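Local coordinates for protein aminopentol aminotransferase (Sphingopyxis macrogoltabida, PDB 6HBS) that transfers the amino group of aminopentol, the hydrolysed form of fumonisin B1, to pyruvate, using pyridoxal 5'-phosphate, and so takes part in degrading the mycotoxin, at residues A109-F114 / D277-I282; S123-L128 / P251-W256; V127-H132 / K136-A141. All coordinates share one frame; numbering follows the deposited sequence.

From the N terminus, the chain runs through strand 111-115 and helix 118-133 into strand 137-141. Interaction 3 closes first, across the short turn between that helix and strand. Interaction 2 starts from the same helix and shares Val127 and Leu128 with interaction 3, but its loop runs on to strand 253-256. Interaction 1 closes last, when helix 276-281 returns to strand 111-115, and both other contacts nest inside its loop. Leu128 links the neighbouring contacts: its CD1 lies 3.7 Å from Ala279 CB. Together the three tie helix 118-133 and the short helix 276-281 to the seven-stranded sheet, on the flank where the second subunit also packs.

Interaction 1: residues A109-F114 / D277-I282; sequences ADWAMF and DAARDI. With MG (magnesium ion), chain D.
Ala279 is the point at which helix 276-281 settles on Trp111 and Met113, two residues of the outermost strand, 111-115, in the seven-stranded mixed sheet of a class-III aminotransferase. Along the helix, Ala278 faces past the strand and packs on His132 of helix 118-133. Ala279 follows with its methyl group turned to the sheet. Ala279 CB sits over one face of the Trp111 indole, displaced toward the rim of the six-membered ring, 4.2 Å from the centroid and 25° off the normal, a CH-pi contact with Trp111 CZ2 3.9 Å from Ala279 CB. The ring reaches this position because Trp111 CG lies between the backbone N and carbonyl carbon (chi1 56°). The same methyl also meets Met113, whose SD is 4.1 Å from Ala279 CB, so one small side chain touches both an indole and a thioether. Pro19 of the second subunit packs on all three residues. Arg280 reaches Gly20 of that subunit, and at Ile282 the chain leaves helical geometry while its side chain packs on Val127. At the start of the strand, Asp110 and Trp111 form a classic beta bulge opposite Gly271, and Trp111 NE1 bonds to Ser272 O. Just before the bulge, Ala109 O binds the magnesium ion at 2.4 Å, alongside two waters and the carbonyl oxygens of Val103 and Val106.

Interaction 2: residues S123-L128 / P251-W256; sequences STAMVL and PDLSCW
The methyl group of Ala125 meets Leu253 and Cys255, alternate residues of strand 253-256 whose side chains leave the same side of the strand. Leu253 CD1 is the main point of touch, 3.9 Å from Ala125 CB, and Cys255 SG lies 4.0 Å from that same CB. Each strand side chain has its gamma atom anti to the carbonyl carbon, which sets CG of Leu253 (chi1 -56°) and SG of Cys255 beside the backbone N. About one turn further along, Leu128 presses on the same methyl, its CD2 standing 4.2 Å from Leu253 CD1, a branch-to-branch contact. The helix and strand segments run nearly antiparallel, at 160°, with axes 9.3 Å apart, a spacing that the small Ala125 side chain suits. Between the two inward residues, Ser254 points away from the helix. Ser254 OG accepts a bond from Trp256 NE1 (2.9 Å), tilted somewhat from the indole plane, and also bonds His108 NE2, so the opposite side of the strand has a polar link of its own. Ahead of the strand, buried Asp252 is held by salt bridges to Arg217 and Lys274. Such a helix laid antiparallel on central strands is characteristic of the large domain of fold-type I aminotransferases, where the strand leads toward Lys258 of the pyridoxal phosphate pocket and the helix starts at pocket residues Gly118 and Ser119, just after Asn117.

Interaction 3: residues V127-H132 / K136-A141; sequences VLARAH and KTILCA
Arg130 grips the carbonyl oxygen of Lys136 with two nitrogens, both reaching the one acceptor from the NE side of the guanidinium. NE donates over 2.9 Å to Lys136 O (N-H...O 144°), and NH2 donates over 3.0 Å to that same oxygen (138°). Lys136 O lies close to the guanidinium plane. NH2 sits almost in line with the C=O bond, whereas NE approaches at a slant, tilted from the carbonyl plane. CG of Arg130 lies beside its backbone N (chi1 -70°), and the chain is extended from there to NE, which lets the group span from the helix to the turn. NH2 has a further, weak bond to His166 O. The contact spans the tight turn at the end of a beta-alpha-beta unit, in which strand 111-115, helix 118-133 and strand 137-141 succeed one another and the two strands, parallel, are separated in the sheet by four others. Ile138 lies across the arginine at about a right angle, with its CG1 over one face of the guanidinium, 3.7 Å from Arg130 NH2, while its CD1 approaches Ala129 CB at 4.5 Å. On the strand side, Asp188 has two bonds: OD1 accepts from Lys136 N, and OD2 is hydrogen-bonded to Thr137 OG1. Leu160 of the second subunit packs on both Arg130 and Lys136.

Interaction 1: residues A109-F114 / D277-I282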
loop_
_atom_site.group_PDB
_atom_site.type_symbol
_atom_site.label_atom_id
_atom_site.label_comp_id
_atom_site.label_asym_id
_atom_site.label_seq_id
_atom_site.Cartn_x
_atom_site.Cartn_y
_atom_site.Cartn_z
ATOM N N ALA A 109 -22.888 1.850 -5.792
ATOM C CA ALA A 109 -21.820 2.856 -5.833
ATOM C C ALA A 109 -22.052 3.862 -6.967
ATOM O O ALA A 109 -22.472 3.468 -8.053
ATOM C CB ALA A 109 -20.493 2.168 -6.014
ATOM N N ASP A 110 -21.668 5.112 -6.685
ATOM C CA ASP A 110 -21.634 6.235 -7.624
ATOM C C ASP A 110 -20.200 6.751 -7.842
ATOM O O ASP A 110 -19.961 7.455 -8.827
ATOM C CB ASP A 110 -22.549 7.346 -7.134
ATOM C CG ASP A 110 -23.950 6.830 -6.848
ATOM O OD1 ASP A 110 -24.535 6.266 -7.755
ATOM O OD2 ASP A 110 -24.388 6.931 -5.697
ATOM N N TRP A 111 -19.258 6.393 -6.950
ATOM C CA TRP A 111 -17.884 6.853 -7.081
ATOM C C TRP A 111 -16.898 5.791 -6.598
ATOM O O TRP A 111 -17.258 4.890 -5.857
ATOM C CB TRP A 111 -17.688 8.197 -6.365
ATOM C CG TRP A 111 -18.061 8.217 -4.914
ATOM C CD1 TRP A 111 -19.215 8.710 -4.380
ATOM C CD2 TRP A 111 -17.293 7.703 -3.812
ATOM N NE1 TRP A 111 -19.207 8.578 -3.021
ATOM C CE2 TRP A 111 -18.046 7.958 -2.637
ATOM C CE3 TRP A 111 -16.037 7.099 -3.683
ATOM C CZ2 TRP A 111 -17.601 7.585 -1.374
ATOM C CZ3 TRP A 111 -15.601 6.725 -2.426
ATOM C CH2 TRP A 111 -16.368 6.978 -1.286
ATOM N N ALA A 112 -15.633 5.951 -6.999
ATOM C CA ALA A 112 -14.547 5.092 -6.549
ATOM C C ALA A 112 -13.316 5.914 -6.135
ATOM O O ALA A 112 -13.034 6.941 -6.711
ATOM C CB ALA A 112 -14.212 4.131 -7.645
ATOM N N MET A 113 -12.564 5.392 -5.160
ATOM C CA MET A 113 -11.237 5.849 -4.836
ATOM C C MET A 113 -10.298 4.634 -4.868
ATOM O O MET A 113 -10.718 3.524 -4.460
ATOM C CB MET A 113 -11.212 6.525 -3.459
ATOM C CG MET A 113 -12.090 7.768 -3.402
ATOM S SD MET A 113 -12.221 8.434 -1.728
ATOM C CE MET A 113 -10.619 9.202 -1.520
ATOM N N PHE A 114 -9.071 4.822 -5.399
ATOM C CA PHE A 114 -8.109 3.752 -5.571
ATOM C C PHE A 114 -6.930 4.000 -4.649
ATOM O O PHE A 114 -6.476 5.161 -4.498
ATOM C CB PHE A 114 -7.700 3.610 -7.046
ATOM C CG PHE A 114 -8.881 3.274 -7.924
ATOM C CD1 PHE A 114 -9.506 2.047 -7.812
ATOM C CD2 PHE A 114 -9.427 4.215 -8.781
ATOM C CE1 PHE A 114 -10.651 1.765 -8.538
ATOM C CE2 PHE A 114 -10.592 3.940 -9.482
ATOM C CZ PHE A 114 -11.204 2.724 -9.352
ATOM N N ASP A 277 -19.490 13.820 -0.189
ATOM C CA ASP A 277 -18.921 15.042 0.404
ATOM C C ASP A 277 -17.849 14.700 1.430
ATOM O O ASP A 277 -16.833 15.386 1.488
ATOM C CB ASP A 277 -19.954 15.941 1.096
ATOM C CG ASP A 277 -20.801 16.740 0.124
ATOM O OD1 ASP A 277 -20.371 16.932 -1.026
ATOM O OD2 ASP A 277 -21.901 17.146 0.527
ATOM N N ALA A 278 -18.103 13.674 2.258
ATOM C CA ALA A 278 -17.137 13.278 3.274
ATOM C C ALA A 278 -15.864 12.715 2.621
ATOM O O ALA A 278 -14.770 12.887 3.115
ATOM C CB ALA A 278 -17.756 12.262 4.200
ATOM N N ALA A 279 -16.040 11.992 1.525
ATOM C CA ALA A 279 -14.923 11.465 0.765
ATOM C C ALA A 279 -14.028 12.606 0.271
ATOM O O ALA A 279 -12.805 12.442 0.174
ATOM C CB ALA A 279 -15.432 10.663 -0.401
ATOM N N ARG A 280 -14.629 13.744 -0.075
ATOM C CA ARG A 280 -13.818 14.915 -0.515
ATOM C C ARG A 280 -13.132 15.630 0.652
ATOM O O ARG A 280 -12.084 16.258 0.456
ATOM C CB ARG A 280 -14.691 15.889 -1.296
ATOM C CG ARG A 280 -15.260 15.293 -2.572
ATOM C CD ARG A 280 -16.282 16.223 -3.185
ATOM N NE ARG A 280 -15.640 17.410 -3.713
ATOM C CZ ARG A 280 -16.296 18.442 -4.232
ATOM N NH1 ARG A 280 -17.617 18.469 -4.172
ATOM N NH2 ARG A 280 -15.631 19.449 -4.773
ATOM N N ASP A 281 -13.736 15.589 1.845
ATOM C CA ASP A 281 -13.254 16.358 2.988
ATOM C C ASP A 281 -12.046 15.686 3.623
ATOM O O ASP A 281 -11.186 16.351 4.150
ATOM C CB ASP A 281 -14.312 16.538 4.089
ATOM C CG ASP A 281 -15.457 17.487 3.755
ATOM O OD1 ASP A 281 -15.336 18.265 2.783
ATOM O OD2 ASP A 281 -16.484 17.414 4.453
ATOM N N ILE A 282 -12.015 14.354 3.628
ATOM C CA ILE A 282 -10.897 13.627 4.254
ATOM C C ILE A 282 -9.655 13.765 3.371
ATOM O O ILE A 282 -9.763 14.055 2.201
ATOM C CB ILE A 282 -11.241 12.137 4.507
ATOM C CG1 ILE A 282 -11.506 11.375 3.198
ATOM C CG2 ILE A 282 -12.375 12.027 5.504
ATOM C CD1 ILE A 282 -11.746 9.894 3.382
HETATM MG MG MG D . -22.992 1.851 -9.707
HETATM O O HOH W 1 -24.006 0.165 -11.090
HETATM O O HOH W 2 -23.589 3.611 -11.286
#

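Interaction 2: residues S123-L128 / P251-W256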
loop_
_atom_site.group_PDB
_atom_site.type_symbol
_atom_site.label_atom_id
_atom_site.label_comp_id
_atom_site.label_asym_id
_atom_site.label_seq_id
_atom_site.Cartn_x
_atom_site.Cartn_y
_atom_site.Cartn_z
ATOM N N SER A 123 -9.402 1.564 6.187
ATOM C CA SER A 123 -9.020 2.709 6.994
ATOM C C SER A 123 -9.659 3.990 6.450
ATOM O O SER A 123 -10.160 4.804 7.223
ATOM C CB SER A 123 -7.535 2.834 7.075
ATOM O OG SER A 123 -7.016 1.883 7.981
ATOM N N THR A 124 -9.664 4.132 5.110
ATOM C CA THR A 124 -10.302 5.252 4.444
ATOM C C THR A 124 -11.807 5.245 4.760
ATOM O O THR A 124 -12.381 6.314 5.061
ATOM C CB THR A 124 -10.028 5.288 2.933
ATOM O OG1 THR A 124 -8.612 5.348 2.702
ATOM C CG2 THR A 124 -10.681 6.487 2.280
ATOM N N ALA A 125 -12.448 4.063 4.694
ATOM C CA ALA A 125 -13.876 3.949 4.993
ATOM C C ALA A 125 -14.162 4.408 6.434
ATOM O O ALA A 125 -15.150 5.110 6.687
ATOM C CB ALA A 125 -14.345 2.527 4.756
ATOM N N MET A 126 -13.282 4.031 7.360
ATOM C CA MET A 126 -13.427 4.355 8.812
ATOM C C MET A 126 -13.393 5.883 9.006
ATOM O O MET A 126 -14.288 6.458 9.647
ATOM C CB MET A 126 -12.315 3.699 9.619
ATOM C CG MET A 126 -12.246 4.163 11.056
ATOM S SD MET A 126 -10.911 3.359 11.900
ATOM C CE MET A 126 -9.542 4.401 11.397
ATOM N N VAL A 127 -12.382 6.544 8.423
ATOM C CA VAL A 127 -12.212 7.983 8.523
ATOM C C VAL A 127 -13.365 8.716 7.815
ATOM O O VAL A 127 -13.944 9.655 8.391
ATOM C CB VAL A 127 -10.823 8.409 8.018
ATOM C CG1 VAL A 127 -10.687 9.924 7.962
ATOM C CG2 VAL A 127 -9.728 7.818 8.875
ATOM N N LEU A 128 -13.725 8.288 6.599
ATOM C CA LEU A 128 -14.865 8.831 5.868
ATOM C C LEU A 128 -16.121 8.814 6.756
ATOM O O LEU A 128 -16.821 9.814 6.829
ATOM C CB LEU A 128 -15.097 8.030 4.588
ATOM C CG LEU A 128 -15.985 8.656 3.517
ATOM C CD1 LEU A 128 -15.704 7.997 2.163
ATOM C CD2 LEU A 128 -17.469 8.503 3.813
ATOM N N PRO A 251 -24.823 -1.922 0.654
ATOM C CA PRO A 251 -24.132 -1.046 1.590
ATOM C C PRO A 251 -24.059 0.404 1.073
ATOM O O PRO A 251 -24.403 0.692 -0.073
ATOM C CB PRO A 251 -22.745 -1.690 1.671
ATOM C CG PRO A 251 -22.548 -2.248 0.272
ATOM C CD PRO A 251 -23.915 -2.770 -0.124
ATOM N N ASP A 252 -23.563 1.287 1.929
ATOM C CA ASP A 252 -23.200 2.642 1.561
ATOM C C ASP A 252 -21.777 2.682 0.985
ATOM O O ASP A 252 -21.543 3.419 0.044
ATOM C CB ASP A 252 -23.303 3.561 2.763
ATOM C CG ASP A 252 -24.712 3.517 3.341
ATOM O OD1 ASP A 252 -25.630 3.658 2.549
ATOM O OD2 ASP A 252 -24.862 3.235 4.530
ATOM N N LEU A 253 -20.848 1.946 1.598
ATOM C CA LEU A 253 -19.458 1.829 1.126
ATOM C C LEU A 253 -19.147 0.345 0.982
ATOM O O LEU A 253 -19.606 -0.467 1.759
ATOM C CB LEU A 253 -18.469 2.430 2.134
ATOM C CG LEU A 253 -18.655 3.886 2.564
ATOM C CD1 LEU A 253 -17.623 4.271 3.595
ATOM C CD2 LEU A 253 -18.587 4.849 1.387
ATOM N N SER A 254 -18.304 0.011 0.022
ATOM C CA SER A 254 -17.726 -1.319 -0.047
ATOM C C SER A 254 -16.231 -1.169 -0.342
ATOM O O SER A 254 -15.825 -0.288 -1.115
ATOM C CB SER A 254 -18.429 -2.177 -1.080
ATOM O OG SER A 254 -18.477 -1.532 -2.344
ATOM N N CYS A 255 -15.448 -2.049 0.269
ATOM C CA CYS A 255 -14.022 -2.099 0.167
ATOM C C CYS A 255 -13.635 -3.317 -0.672
ATOM O O CYS A 255 -14.170 -4.444 -0.476
ATOM C CB CYS A 255 -13.382 -2.230 1.542
ATOM S SG CYS A 255 -13.802 -0.892 2.692
ATOM N N TRP A 256 -12.696 -3.098 -1.593
ATOM C CA TRP A 256 -12.290 -4.089 -2.580
ATOM C C TRP A 256 -10.766 -4.123 -2.656
ATOM O O TRP A 256 -10.089 -3.123 -2.377
ATOM C CB TRP A 256 -12.859 -3.756 -3.948
ATOM C CG TRP A 256 -14.345 -3.704 -3.997
ATOM C CD1 TRP A 256 -15.143 -2.674 -3.604
ATOM C CD2 TRP A 256 -15.209 -4.697 -4.546
ATOM N NE1 TRP A 256 -16.456 -2.982 -3.827
ATOM C CE2 TRP A 256 -16.530 -4.208 -4.411
ATOM C CE3 TRP A 256 -15.011 -5.961 -5.115
ATOM C CZ2 TRP A 256 -17.631 -4.931 -4.851
ATOM C CZ3 TRP A 256 -16.107 -6.676 -5.536
ATOM C CH2 TRP A 256 -17.397 -6.177 -5.384
#

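Interaction 3: residues V127-H132 / K136-A141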
loop_
_atom_site.group_PDB
_atom_site.type_symbol
_atom_site.label_atom_id
_atom_site.label_comp_id
_atom_site.label_asym_id
_atom_site.label_seq_id
_atom_site.Cartn_x
_atom_site.Cartn_y
_atom_site.Cartn_z
ATOM N N VAL A 127 -12.382 6.544 8.423
ATOM C CA VAL A 127 -12.212 7.983 8.523
ATOM C C VAL A 127 -13.365 8.716 7.815
ATOM O O VAL A 127 -13.944 9.655 8.391
ATOM C CB VAL A 127 -10.823 8.409 8.018
ATOM C CG1 VAL A 127 -10.687 9.924 7.962
ATOM C CG2 VAL A 127 -9.728 7.818 8.875
ATOM N N LEU A 128 -13.725 8.288 6.599
ATOM C CA LEU A 128 -14.865 8.831 5.868
ATOM C C LEU A 128 -16.121 8.814 6.756
ATOM O O LEU A 128 -16.821 9.814 6.829
ATOM C CB LEU A 128 -15.097 8.030 4.588
ATOM C CG LEU A 128 -15.985 8.656 3.517
ATOM C CD1 LEU A 128 -15.704 7.997 2.163
ATOM C CD2 LEU A 128 -17.469 8.503 3.813
ATOM N N ALA A 129 -16.418 7.664 7.375
ATOM C CA ALA A 129 -17.661 7.506 8.140
ATOM C C ALA A 129 -17.708 8.483 9.328
ATOM O O ALA A 129 -18.772 9.059 9.590
ATOM C CB ALA A 129 -17.843 6.077 8.574
ATOM N N ARG A 130 -16.574 8.691 10.003
ATOM C CA ARG A 130 -16.472 9.625 11.092
ATOM C C ARG A 130 -16.675 11.056 10.572
ATOM O O ARG A 130 -17.425 11.812 11.186
ATOM C CB ARG A 130 -15.136 9.447 11.814
ATOM C CG ARG A 130 -15.035 8.151 12.594
ATOM C CD ARG A 130 -13.677 7.916 13.231
ATOM N NE ARG A 130 -13.826 6.863 14.230
ATOM C CZ ARG A 130 -12.837 6.126 14.704
ATOM N NH1 ARG A 130 -11.600 6.303 14.246
ATOM N NH2 ARG A 130 -13.094 5.222 15.641
ATOM N N ALA A 131 -16.031 11.422 9.443
ATOM C CA ALA A 131 -16.260 12.733 8.803
ATOM C C ALA A 131 -17.730 12.947 8.429
ATOM O O ALA A 131 -18.248 14.063 8.591
ATOM C CB ALA A 131 -15.397 12.913 7.580
ATOM N N HIS A 132 -18.366 11.912 7.888
ATOM C CA HIS A 132 -19.705 11.976 7.351
ATOM C C HIS A 132 -20.700 12.217 8.484
ATOM O O HIS A 132 -21.618 13.013 8.334
ATOM C CB HIS A 132 -20.067 10.690 6.618
ATOM C CG HIS A 132 -21.473 10.633 6.118
ATOM N ND1 HIS A 132 -21.855 11.188 4.925
ATOM C CD2 HIS A 132 -22.587 10.072 6.639
ATOM C CE1 HIS A 132 -23.149 10.972 4.735
ATOM N NE2 HIS A 132 -23.626 10.294 5.784
ATOM N N LYS A 136 -18.122 8.977 16.566
ATOM C CA LYS A 136 -16.848 8.350 16.835
ATOM C C LYS A 136 -16.859 6.831 16.616
ATOM O O LYS A 136 -15.800 6.280 16.251
ATOM C CB LYS A 136 -16.414 8.636 18.268
ATOM C CG LYS A 136 -16.129 10.097 18.562
ATOM C CD LYS A 136 -15.648 10.289 19.960
ATOM C CE LYS A 136 -15.352 11.729 20.294
ATOM N NZ LYS A 136 -14.871 11.834 21.691
ATOM N N THR A 137 -17.988 6.150 16.896
ATOM C CA THR A 137 -17.921 4.709 17.144
ATOM C C THR A 137 -18.009 3.927 15.829
ATOM O O THR A 137 -18.933 4.082 15.028
ATOM C CB THR A 137 -18.957 4.225 18.176
ATOM O OG1 THR A 137 -18.746 4.935 19.407
ATOM C CG2 THR A 137 -18.823 2.735 18.427
ATOM N N ILE A 138 -17.039 3.036 15.655
ATOM C CA ILE A 138 -17.022 2.093 14.537
ATOM C C ILE A 138 -17.376 0.698 15.079
ATOM O O ILE A 138 -16.725 0.211 15.989
ATOM C CB ILE A 138 -15.639 2.109 13.852
ATOM C CG1 ILE A 138 -15.332 3.491 13.278
ATOM C CG2 ILE A 138 -15.550 1.023 12.796
ATOM C CD1 ILE A 138 -16.120 3.874 12.061
ATOM N N LEU A 139 -18.416 0.081 14.522
ATOM C CA LEU A 139 -18.810 -1.270 14.977
ATOM C C LEU A 139 -18.195 -2.344 14.071
ATOM O O LEU A 139 -18.462 -2.350 12.865
ATOM C CB LEU A 139 -20.333 -1.380 14.973
ATOM C CG LEU A 139 -21.064 -0.457 15.955
ATOM C CD1 LEU A 139 -22.568 -0.702 15.923
ATOM C CD2 LEU A 139 -20.486 -0.579 17.346
ATOM N N CYS A 140 -17.454 -3.281 14.665
ATOM C CA CYS A 140 -16.888 -4.422 13.925
ATOM C C CYS A 140 -17.287 -5.714 14.653
ATOM O O CYS A 140 -17.597 -5.695 15.846
ATOM C CB CYS A 140 -15.368 -4.313 13.829
ATOM S SG CYS A 140 -14.845 -2.806 12.961
ATOM N N ALA A 141 -17.328 -6.817 13.905
ATOM C CA ALA A 141 -17.580 -8.141 14.456
ATOM C C ALA A 141 -16.342 -8.597 15.223
ATOM O O ALA A 141 -15.214 -8.408 14.737
ATOM C CB ALA A 141 -17.893 -9.087 13.320
#